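Local coordinates for protein xyloglucanase (PDB 2JEP) that hydrolyses xyloglucan of the plant cell wall as a family 5 glycoside hydrolase, probably cutting within the beta-1,4-glucan backbone, at residues 51-56 and 63-68; 60-63 and 68-71; 361-364 and 370-373; 75-80 and 372-377. All coordinates share one frame; numbering follows the deposited sequence. Where two conformers were deposited one is given.

How the contacts relate
All four contacts gather where the TIM barrel closes, between first strand 45-48 and last strand 357-362. Contacts 1 and 2 fold up the long loop after the first strand; their centres lie about 6 Å apart and they share Thr-63 and Pro-68. Contact 3 turns the chain at the end of the last strand and runs into contact 4 through Ala-372 and Leu-373, centres about 10 Å apart. Arg-376 stitches the halves: NH2 pairs with Asp-362 OD1, NH1 with Gln-51 OE1. Asn-67 ND2 bonds Asn-363 O. A calcium ion, about 5 and 8 Å from the side chains of Trp-361 and Glu-53, and an ethanediol by Trp-361 probably mark the substrate cleft, which contacts 1 and 3 approach.

Contact 1 (51-56 and 63-68); sequences QLEAAV and TAWGNP
Ala-54 packs against one face of the Trp-65 indole: its CA sits 3.5 Å from the centroid of the six-membered ring, only 4° off the normal, a CH-pi contact over the face. The methyl continues on the same face toward the ring fusion, with Ala-54 CB 3.4 Å from Trp-65 CD2. Ala-64 brings its own methyl against Ala-54 CB. The indole NE1 lies near Ala-55 O, but the direct bond is weak and, as Ala-55 is modelled in two conformers, doubtful; a water 2.9 Å from Trp-65 NE1 also bridges to this carbonyl.

At the other end the amide of Gln-51 holds the loop. CG lies anti to the carbonyl carbon (chi1 -57°), and a bend at chi2 swings the amide to Pro-68. NE2 donates to Pro-68 O at 2.9 Å with an N-H...O angle of 161°, close to the amide's own plane, while a water joins Gln-51 OE1 to the same carbonyl. Asn-67 CB packs 3.4 Å from Gln-51 OE1.

One shell out, Arg-376 NH1 fixes which way the Gln-51 amide is flipped by donating to OE1. Glu-53 spans its own turn, OE1 taking the backbone N of Gln-51 at 2.8 Å and OE2 that of Asn-50; Asn-67 ND2 reaches Asn-50 O and Asn-363 O. Two type I turns, Gln-51 to Ala-54 and Thr-63 to Gly-66, shape the facing segments. This is the long TIM-barrel loop between strand 45-48 and helix 72-80, the helix that follows it, at the C-terminal strand ends where family 5 enzymes carry their substrate cleft.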
loop_
_atom_site.group_PDB
_atom_site.type_symbol
_atom_site.label_atom_id
_atom_site.label_comp_id
_atom_site.label_asym_id
_atom_site.label_seq_id
_atom_site.Cartn_x
_atom_site.Cartn_y
_atom_site.Cartn_z
ATOM N N GLN A 51 -6.553 -6.150 8.775
ATOM C CA GLN A 51 -6.246 -7.505 9.233
ATOM C C GLN A 51 -4.913 -7.513 9.948
ATOM O O GLN A 51 -4.869 -7.153 11.133
ATOM C CB GLN A 51 -6.354 -8.536 8.093
ATOM C CG GLN A 51 -7.759 -8.563 7.410
ATOM C CD GLN A 51 -8.807 -9.526 7.962
ATOM O OE1 GLN A 51 -9.761 -9.841 7.230
ATOM N NE2 GLN A 51 -8.661 -9.991 9.223
ATOM N N LEU A 52 -3.826 -7.877 9.254
ATOM C CA LEU A 52 -2.569 -8.093 9.967
ATOM C C LEU A 52 -1.859 -6.811 10.403
ATOM O O LEU A 52 -0.867 -6.886 11.134
ATOM C CB LEU A 52 -1.624 -9.026 9.204
ATOM C CG LEU A 52 -2.030 -10.500 9.185
ATOM C CD1 LEU A 52 -3.283 -10.793 8.359
ATOM C CD2 LEU A 52 -0.827 -11.330 8.694
ATOM N N GLU A 53 -2.390 -5.644 10.020
ATOM C CA GLU A 53 -1.895 -4.369 10.557
ATOM C C GLU A 53 -2.677 -3.898 11.782
ATOM O O GLU A 53 -2.251 -2.994 12.477
ATOM C CB GLU A 53 -1.899 -3.272 9.502
ATOM C CG GLU A 53 -3.225 -2.545 9.247
ATOM C CD GLU A 53 -4.240 -3.264 8.386
ATOM O OE1 GLU A 53 -4.307 -4.509 8.391
ATOM O OE2 GLU A 53 -5.007 -2.530 7.717
ATOM N N ALA A 54 -3.822 -4.531 12.035
ATOM C CA ALA A 54 -4.678 -4.169 13.158
ATOM C C ALA A 54 -3.974 -4.453 14.472
ATOM O O ALA A 54 -3.248 -5.440 14.569
ATOM C CB ALA A 54 -5.997 -4.936 13.080
ATOM N N ALA A 55 -4.085 -3.482 15.378
ATOM C CA ALA A 55 -3.422 -3.546 16.664
ATOM C C ALA A 55 -4.195 -2.737 17.664
ATOM O O ALA A 55 -4.762 -1.682 17.322
ATOM C CB ALA A 55 -1.983 -3.012 16.546
ATOM N N VAL A 56 -4.214 -3.234 18.908
ATOM C CA VAL A 56 -4.781 -2.448 20.007
ATOM C C VAL A 56 -3.831 -2.504 21.186
ATOM O O VAL A 56 -3.364 -3.576 21.565
ATOM C CB VAL A 56 -6.207 -2.907 20.430
ATOM C CG1 VAL A 56 -6.678 -2.138 21.668
ATOM C CG2 VAL A 56 -7.194 -2.716 19.289
ATOM N N THR A 63 -7.800 -9.842 14.100
ATOM C CA THR A 63 -9.213 -9.669 14.371
ATOM C C THR A 63 -9.550 -8.424 15.173
ATOM O O THR A 63 -10.713 -8.197 15.482
ATOM C CB THR A 63 -9.776 -10.871 15.124
ATOM O OG1 THR A 63 -9.175 -10.961 16.429
ATOM C CG2 THR A 63 -9.589 -12.157 14.317
ATOM N N ALA A 64 -8.542 -7.619 15.491
ATOM C CA ALA A 64 -8.709 -6.542 16.461
ATOM C C ALA A 64 -9.659 -5.460 15.964
ATOM O O ALA A 64 -10.232 -4.727 16.760
ATOM C CB ALA A 64 -7.345 -5.938 16.822
ATOM N N TRP A 65 -9.775 -5.322 14.643
ATOM C CA TRP A 65 -10.602 -4.299 14.052
ATOM C C TRP A 65 -11.892 -4.849 13.475
ATOM O O TRP A 65 -12.510 -4.216 12.650
ATOM C CB TRP A 65 -9.805 -3.438 13.050
ATOM C CG TRP A 65 -8.715 -2.605 13.708
ATOM C CD1 TRP A 65 -8.556 -2.337 15.038
ATOM C CD2 TRP A 65 -7.668 -1.924 13.039
ATOM N NE1 TRP A 65 -7.444 -1.557 15.235
ATOM C CE2 TRP A 65 -6.883 -1.279 14.017
ATOM C CE3 TRP A 65 -7.298 -1.819 11.699
ATOM C CZ2 TRP A 65 -5.756 -0.537 13.691
ATOM C CZ3 TRP A 65 -6.192 -1.065 11.384
ATOM C CH2 TRP A 65 -5.430 -0.452 12.367
ATOM N N GLY A 66 -12.289 -6.031 13.939
ATOM C CA GLY A 66 -13.622 -6.547 13.647
ATOM C C GLY A 66 -13.751 -7.485 12.459
ATOM O O GLY A 66 -14.842 -8.029 12.228
ATOM N N ASN A 67 -12.665 -7.727 11.719
ATOM C CA ASN A 67 -12.716 -8.729 10.656
ATOM C C ASN A 67 -12.417 -10.113 11.213
ATOM O O ASN A 67 -11.714 -10.245 12.223
ATOM C CB ASN A 67 -11.734 -8.398 9.534
ATOM C CG ASN A 67 -12.215 -7.241 8.682
ATOM O OD1 ASN A 67 -13.367 -7.226 8.234
ATOM N ND2 ASN A 67 -11.328 -6.273 8.421
ATOM N N PRO A 68 -12.915 -11.151 10.552
ATOM C CA PRO A 68 -12.582 -12.492 11.009
ATOM C C PRO A 68 -11.141 -12.866 10.679
ATOM O O PRO A 68 -10.483 -12.221 9.855
ATOM C CB PRO A 68 -13.579 -13.378 10.259
ATOM C CG PRO A 68 -14.073 -12.596 9.170
ATOM C CD PRO A 68 -13.790 -11.166 9.375
HETATM O O HOH W 1 -10.988 -12.385 7.061
HETATM O O HOH W 2 -6.955 0.009 17.684
#

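Contact 2 (60-63 and 68-71); sequences PNET and PTVT
With CG between its backbone N and carbonyl carbon (chi1 75°), Glu-62 runs on extended to the backbone of Val-70. The one hydrogen bond between the segments forms there: Val-70 N donates to Glu-62 OE2 at 2.8 Å, nearly straight at 168°, meeting the oxygen on its anti side and 24° out of the carboxylate plane. OE1 makes a salt bridge with Arg-111, which also donates to Val-70 O, tying both ends of that residue to one charge pair.

Van der Waals contacts flank it. Val-70 CG2 lies 3.4 Å from Glu-62 OE2, Thr-69 CG2 touches the same oxygen at 3.6 Å, and Thr-63 CG2 rests 3.5 Å from Thr-69 OG1.

Within 60-63, Asn-61 OD1 takes two bonds from Thr-63, its N at 2.9 Å and its OG1 at 2.7 Å; the first makes an Asx turn, and the second holds the hydroxyl so that CG2 faces Thr-69. With an alanine at Glu-62, Val-70 N would probably lose its acceptor and Arg-111 would be left without this carboxylate.

The contact joins the chain leaving strand 59-60 to the run-up into helix 72-80, with helix 106-120 supplying Arg-111 and, against Val-70, Tyr-118.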
loop_
_atom_site.group_PDB
_atom_site.type_symbol
_atom_site.label_atom_id
_atom_site.label_comp_id
_atom_site.label_asym_id
_atom_site.label_seq_id
_atom_site.Cartn_x
_atom_site.Cartn_y
_atom_site.Cartn_z
ATOM N N PRO A 60 -0.273 -6.516 17.700
ATOM C CA PRO A 60 -1.018 -6.820 16.475
ATOM C C PRO A 60 -1.947 -8.019 16.670
ATOM O O PRO A 60 -1.638 -8.941 17.416
ATOM C CB PRO A 60 0.072 -7.173 15.470
ATOM C CG PRO A 60 1.323 -6.640 16.019
ATOM C CD PRO A 60 1.176 -6.650 17.497
ATOM N N ASN A 61 -3.076 -8.003 15.988
ATOM C CA ASN A 61 -4.047 -9.088 16.070
ATOM C C ASN A 61 -5.000 -8.873 14.918
ATOM O O ASN A 61 -5.636 -7.822 14.824
ATOM C CB ASN A 61 -4.738 -9.036 17.438
ATOM C CG ASN A 61 -5.822 -10.076 17.615
ATOM O OD1 ASN A 61 -6.553 -10.394 16.677
ATOM N ND2 ASN A 61 -5.942 -10.605 18.822
ATOM N N GLU A 62 -5.038 -9.844 14.012
ATOM C CA GLU A 62 -5.755 -9.652 12.768
ATOM C C GLU A 62 -7.267 -9.542 12.913
ATOM O O GLU A 62 -7.937 -9.150 11.951
ATOM C CB GLU A 62 -5.410 -10.737 11.746
ATOM C CG GLU A 62 -6.035 -12.076 12.001
ATOM C CD GLU A 62 -5.386 -13.163 11.230
ATOM O OE1 GLU A 62 -4.311 -13.657 11.681
ATOM O OE2 GLU A 62 -5.920 -13.513 10.157
ATOM N N THR A 63 -7.800 -9.842 14.100
ATOM C CA THR A 63 -9.213 -9.669 14.371
ATOM C C THR A 63 -9.550 -8.424 15.173
ATOM O O THR A 63 -10.713 -8.197 15.482
ATOM C CB THR A 63 -9.776 -10.871 15.124
ATOM O OG1 THR A 63 -9.175 -10.961 16.429
ATOM C CG2 THR A 63 -9.589 -12.157 14.317
ATOM N N PRO A 68 -12.915 -11.151 10.552
ATOM C CA PRO A 68 -12.582 -12.492 11.009
ATOM C C PRO A 68 -11.141 -12.866 10.679
ATOM O O PRO A 68 -10.483 -12.221 9.855
ATOM C CB PRO A 68 -13.579 -13.378 10.259
ATOM C CG PRO A 68 -14.073 -12.596 9.170
ATOM C CD PRO A 68 -13.790 -11.166 9.375
ATOM N N THR A 69 -10.665 -13.937 11.299
ATOM C CA THR A 69 -9.351 -14.461 10.944
ATOM C C THR A 69 -9.333 -14.762 9.452
ATOM O O THR A 69 -10.272 -15.321 8.910
ATOM C CB THR A 69 -9.067 -15.738 11.766
ATOM O OG1 THR A 69 -9.061 -15.366 13.151
ATOM C CG2 THR A 69 -7.721 -16.385 11.378
ATOM N N VAL A 70 -8.255 -14.385 8.782
ATOM C CA VAL A 70 -8.161 -14.577 7.346
ATOM C C VAL A 70 -8.126 -16.066 7.035
ATOM O O VAL A 70 -7.472 -16.858 7.746
ATOM C CB VAL A 70 -6.890 -13.879 6.771
ATOM C CG1 VAL A 70 -6.799 -14.064 5.256
ATOM C CG2 VAL A 70 -6.897 -12.384 7.103
ATOM N N THR A 71 -8.828 -16.457 5.975
ATOM C CA THR A 71 -8.825 -17.838 5.478
ATOM C C THR A 71 -8.502 -17.853 3.982
ATOM O O THR A 71 -8.673 -16.857 3.291
ATOM C CB THR A 71 -10.185 -18.497 5.711
ATOM O OG1 THR A 71 -11.163 -17.727 5.010
ATOM C CG2 THR A 71 -10.544 -18.510 7.191
#

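Contact 3 (361-364 and 370-373); sequences WDNG and GFAL
Phe-371 folds back onto Trp-361 and Asn-363 where the chain leaves the eighth strand of the TIM barrel, 357-362, and turns toward the short strand 374-375. Its CB starts tight against the backbone, 3.3 Å from Trp-361 O, a buried carbonyl with no hydrogen-bond partner in the model. From CG onward the ring lies across the pyrrole edge of Trp-361: CD1 of the indole points at the centre of the phenyl face, and Phe-371 CD2 is 3.5 Å from Trp-361 CD1. Farther out, Phe-371 CE2 and CZ both stay close to that same indole carbon. The pair is T-shaped, indole edge to phenyl face, with centroids of the five-membered and phenyl rings 4.7 Å apart and planes at 84°. Along the phenyl rim the amide of Asn-363 stands at the edge, its ND2 3.8 Å from Phe-371 CD2 and its plane almost perpendicular to the ring. The same amide holds the backbone: Phe-371 N donates to Asn-363 OD1 at 3.2 Å from above the carbonyl plane, while His-365 N also bonds that oxygen.

The Trp-361 side chain comes within about 3 Å of a bound ethanediol, consistent with Trp-361 lining the substrate cleft, as the tryptophan at this strand end does in other family 5 enzymes.

Asp-362 secures the return. With CG anti to the backbone N (chi1 -172°), the carboxylate reaches both segments. OD1 closes an Asx turn on Gly-364 N and also pairs with Arg-376. OD2 bonds Trp-46 NE1 and takes Leu-373 N at 2.8 Å, 46° out of the carboxylate plane.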
loop_
_atom_site.group_PDB
_atom_site.type_symbol
_atom_site.label_atom_id
_atom_site.label_comp_id
_atom_site.label_asym_id
_atom_site.label_seq_id
_atom_site.Cartn_x
_atom_site.Cartn_y
_atom_site.Cartn_z
ATOM N N TRP A 361 -8.168 -0.157 -1.801
ATOM C CA TRP A 361 -8.187 -0.250 -0.351
ATOM C C TRP A 361 -9.520 -0.834 0.122
ATOM O O TRP A 361 -10.533 -0.170 0.073
ATOM C CB TRP A 361 -7.957 1.115 0.322
ATOM C CG TRP A 361 -8.035 0.989 1.800
ATOM C CD1 TRP A 361 -9.041 1.404 2.605
ATOM C CD2 TRP A 361 -7.112 0.284 2.647
ATOM N NE1 TRP A 361 -8.809 1.020 3.914
ATOM C CE2 TRP A 361 -7.628 0.317 3.959
ATOM C CE3 TRP A 361 -5.891 -0.343 2.428
ATOM C CZ2 TRP A 361 -6.959 -0.257 5.031
ATOM C CZ3 TRP A 361 -5.230 -0.914 3.496
ATOM C CH2 TRP A 361 -5.768 -0.881 4.775
ATOM N N ASP A 362 -9.486 -2.074 0.622
ATOM C CA ASP A 362 -10.655 -2.777 1.136
ATOM C C ASP A 362 -10.380 -3.074 2.595
ATOM O O ASP A 362 -9.444 -3.805 2.912
ATOM C CB ASP A 362 -10.829 -4.077 0.357
ATOM C CG ASP A 362 -12.128 -4.800 0.667
ATOM O OD1 ASP A 362 -12.431 -4.961 1.871
ATOM O OD2 ASP A 362 -12.822 -5.228 -0.299
ATOM N N ASN A 363 -11.191 -2.510 3.492
ATOM C CA ASN A 363 -11.013 -2.691 4.917
ATOM C C ASN A 363 -11.970 -3.695 5.560
ATOM O O ASN A 363 -11.954 -3.869 6.766
ATOM C CB ASN A 363 -11.063 -1.356 5.647
ATOM C CG ASN A 363 -12.442 -0.752 5.706
ATOM O OD1 ASN A 363 -13.372 -1.208 5.029
ATOM N ND2 ASN A 363 -12.604 0.265 6.566
ATOM N N GLY A 364 -12.747 -4.402 4.747
ATOM C CA GLY A 364 -13.662 -5.394 5.259
ATOM C C GLY A 364 -14.929 -4.847 5.853
ATOM O O GLY A 364 -15.829 -5.623 6.202
ATOM N N GLY A 370 -17.761 2.479 5.027
ATOM C CA GLY A 370 -16.961 1.307 4.705
ATOM C C GLY A 370 -16.295 1.381 3.349
ATOM O O GLY A 370 -16.688 2.144 2.458
ATOM N N PHE A 371 -15.268 0.550 3.191
ATOM C CA PHE A 371 -14.576 0.390 1.914
ATOM C C PHE A 371 -14.742 -1.012 1.291
ATOM O O PHE A 371 -14.230 -1.264 0.209
ATOM C CB PHE A 371 -13.069 0.600 2.072
ATOM C CG PHE A 371 -12.611 2.013 2.261
ATOM C CD1 PHE A 371 -12.347 2.814 1.161
ATOM C CD2 PHE A 371 -12.290 2.484 3.514
ATOM C CE1 PHE A 371 -11.810 4.078 1.328
ATOM C CE2 PHE A 371 -11.742 3.754 3.688
ATOM C CZ PHE A 371 -11.498 4.539 2.581
ATOM N N ALA A 372 -15.390 -1.943 1.973
ATOM C CA ALA A 372 -15.367 -3.313 1.519
ATOM C C ALA A 372 -16.091 -3.550 0.194
ATOM O O ALA A 372 -17.147 -2.966 -0.068
ATOM C CB ALA A 372 -15.994 -4.180 2.585
ATOM N N LEU A 373 -15.539 -4.479 -0.597
ATOM C CA LEU A 373 -16.196 -4.999 -1.774
ATOM C C LEU A 373 -16.702 -6.427 -1.591
ATOM O O LEU A 373 -17.433 -6.934 -2.457
ATOM C CB LEU A 373 -15.269 -4.985 -2.996
ATOM C CG LEU A 373 -14.499 -3.690 -3.249
ATOM C CD1 LEU A 373 -13.573 -3.862 -4.467
ATOM C CD2 LEU A 373 -15.440 -2.478 -3.399
#

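Contact 4 (75-80 and 372-377); sequences IKKVKA and ALFNRS
Val-78 and Lys-77 on helix 72-80 receive the ring of Phe-374, and the contact is carried by apolar groups; no hydrogen bond crosses.

The CH-pi part belongs to Val-78. Its CG2 methyl stands over one face of the phenyl, 4.2 Å from the centroid and 25° off the normal, so it sits away from the centre and nearest the far rim, 3.8 Å from Phe-374 CE2. The end of the ring also comes near the helix backbone, with Phe-374 CZ 4.0 Å from Val-78 CA.

Aliphatic packing adds Lys-77. Its CG approaches the ring obliquely, 3.9 Å from Phe-374 CD1; a bend at chi2 (74°) then carries the rest of the chain away, so it is CG that meets the ring.

In TIM-barrel terms this joins the helix that follows the first barrel strand to the segment after the last, 357-362: strand 374-375 pairs antiparallel with 380-381 before helix 384-393. Trp-46 of the first barrel strand meets the Phe-374 ring at a steep angle, and Val-381 and Ile-387 touch it too. An alanine at Phe-374 would probably open a gap beneath Val-78 CG2 and leave Trp-46 without this ring against it.

A polar link lies beside these apolar groups: Arg-376, two residues on from Phe-374, bonds Gly-49 O through NH1.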
loop_
_atom_site.group_PDB
_atom_site.type_symbol
_atom_site.label_atom_id
_atom_site.label_comp_id
_atom_site.label_asym_id
_atom_site.label_seq_id
_atom_site.Cartn_x
_atom_site.Cartn_y
_atom_site.Cartn_z
ATOM N N ILE A 75 -9.111 -15.130 -0.090
ATOM C CA ILE A 75 -8.155 -14.796 -1.133
ATOM C C ILE A 75 -8.563 -15.423 -2.470
ATOM O O ILE A 75 -8.448 -14.786 -3.523
ATOM C CB ILE A 75 -6.735 -15.223 -0.724
ATOM C CG1 ILE A 75 -6.303 -14.552 0.604
ATOM C CG2 ILE A 75 -5.737 -14.896 -1.831
ATOM C CD1 ILE A 75 -6.541 -13.013 0.679
ATOM N N LYS A 76 -9.129 -16.629 -2.426
ATOM C CA LYS A 76 -9.634 -17.250 -3.641
ATOM C C LYS A 76 -10.782 -16.454 -4.240
ATOM O O LYS A 76 -10.885 -16.349 -5.473
ATOM C CB LYS A 76 -10.027 -18.702 -3.385
ATOM C CG LYS A 76 -8.836 -19.609 -3.196
ATOM C CD LYS A 76 -9.266 -21.053 -2.977
ATOM C CE LYS A 76 -8.064 -21.997 -2.915
ATOM N NZ LYS A 76 -8.370 -23.278 -2.208
ATOM N N LYS A 77 -11.634 -15.895 -3.397
ATOM C CA LYS A 77 -12.762 -15.079 -3.870
ATOM C C LYS A 77 -12.275 -13.798 -4.540
ATOM O O LYS A 77 -12.784 -13.391 -5.599
ATOM C CB LYS A 77 -13.683 -14.768 -2.691
ATOM C CG LYS A 77 -15.012 -14.152 -3.037
ATOM C CD LYS A 77 -15.960 -15.176 -3.650
ATOM C CE LYS A 77 -17.249 -14.507 -4.095
ATOM N NZ LYS A 77 -18.180 -15.487 -4.717
ATOM N N VAL A 78 -11.269 -13.167 -3.938
ATOM C CA VAL A 78 -10.690 -11.949 -4.505
ATOM C C VAL A 78 -10.046 -12.273 -5.871
ATOM O O VAL A 78 -10.217 -11.521 -6.858
ATOM C CB VAL A 78 -9.696 -11.323 -3.500
ATOM C CG1 VAL A 78 -8.903 -10.209 -4.135
ATOM C CG2 VAL A 78 -10.439 -10.818 -2.270
ATOM N N LYS A 79 -9.309 -13.386 -5.949
ATOM C CA LYS A 79 -8.740 -13.812 -7.230
ATOM C C LYS A 79 -9.850 -14.055 -8.277
ATOM O O LYS A 79 -9.712 -13.685 -9.443
ATOM C CB LYS A 79 -7.904 -15.083 -7.026
ATOM C CG LYS A 79 -7.432 -15.794 -8.304
ATOM C CD LYS A 79 -6.594 -16.981 -7.942
ATOM C CE LYS A 79 -6.318 -17.862 -9.141
ATOM N NZ LYS A 79 -5.448 -19.043 -8.779
ATOM N N ALA A 80 -10.929 -14.711 -7.864
ATOM C CA ALA A 80 -12.033 -15.017 -8.782
ATOM C C ALA A 80 -12.662 -13.742 -9.337
ATOM O O ALA A 80 -13.215 -13.741 -10.431
ATOM C CB ALA A 80 -13.090 -15.919 -8.081
ATOM N N ALA A 372 -15.390 -1.943 1.973
ATOM C CA ALA A 372 -15.367 -3.313 1.519
ATOM C C ALA A 372 -16.091 -3.550 0.194
ATOM O O ALA A 372 -17.147 -2.966 -0.068
ATOM C CB ALA A 372 -15.994 -4.180 2.585
ATOM N N LEU A 373 -15.539 -4.479 -0.597
ATOM C CA LEU A 373 -16.196 -4.999 -1.774
ATOM C C LEU A 373 -16.702 -6.427 -1.591
ATOM O O LEU A 373 -17.433 -6.934 -2.457
ATOM C CB LEU A 373 -15.269 -4.985 -2.996
ATOM C CG LEU A 373 -14.499 -3.690 -3.249
ATOM C CD1 LEU A 373 -13.573 -3.862 -4.467
ATOM C CD2 LEU A 373 -15.440 -2.478 -3.399
ATOM N N PHE A 374 -16.279 -7.064 -0.499
ATOM C CA PHE A 374 -16.652 -8.438 -0.131
ATOM C C PHE A 374 -17.090 -8.461 1.324
ATOM O O PHE A 374 -16.612 -7.665 2.126
ATOM C CB PHE A 374 -15.449 -9.375 -0.277
ATOM C CG PHE A 374 -14.851 -9.377 -1.649
ATOM C CD1 PHE A 374 -15.288 -10.275 -2.627
ATOM C CD2 PHE A 374 -13.817 -8.517 -1.966
ATOM C CE1 PHE A 374 -14.730 -10.274 -3.888
ATOM C CE2 PHE A 374 -13.255 -8.510 -3.234
ATOM C CZ PHE A 374 -13.711 -9.378 -4.193
ATOM N N ASN A 375 -18.003 -9.377 1.648
ATOM C CA ASN A 375 -18.325 -9.663 3.040
ATOM C C ASN A 375 -17.451 -10.844 3.450
ATOM O O ASN A 375 -17.562 -11.948 2.918
ATOM C CB ASN A 375 -19.816 -9.914 3.292
ATOM C CG ASN A 375 -20.109 -10.193 4.762
ATOM O OD1 ASN A 375 -19.489 -11.071 5.352
ATOM N ND2 ASN A 375 -21.031 -9.444 5.361
ATOM N N ARG A 376 -16.522 -10.543 4.355
ATOM C CA ARG A 376 -15.547 -11.526 4.785
ATOM C C ARG A 376 -16.147 -12.595 5.688
ATOM O O ARG A 376 -15.591 -13.642 5.835
ATOM C CB ARG A 376 -14.377 -10.834 5.455
ATOM C CG ARG A 376 -13.661 -9.908 4.504
ATOM C CD ARG A 376 -12.388 -9.282 5.040
ATOM N NE ARG A 376 -11.910 -8.249 4.115
ATOM C CZ ARG A 376 -10.858 -7.467 4.342
ATOM N NH1 ARG A 376 -10.065 -7.681 5.371
ATOM N NH2 ARG A 376 -10.578 -6.474 3.528
ATOM N N SER A 377 -17.307 -12.345 6.264
ATOM C CA SER A 377 -17.999 -13.399 7.013
ATOM C C SER A 377 -18.496 -14.545 6.176
ATOM O O SER A 377 -18.595 -15.641 6.712
ATOM C CB SER A 377 -19.202 -12.814 7.716
ATOM O OG SER A 377 -18.727 -11.936 8.670
#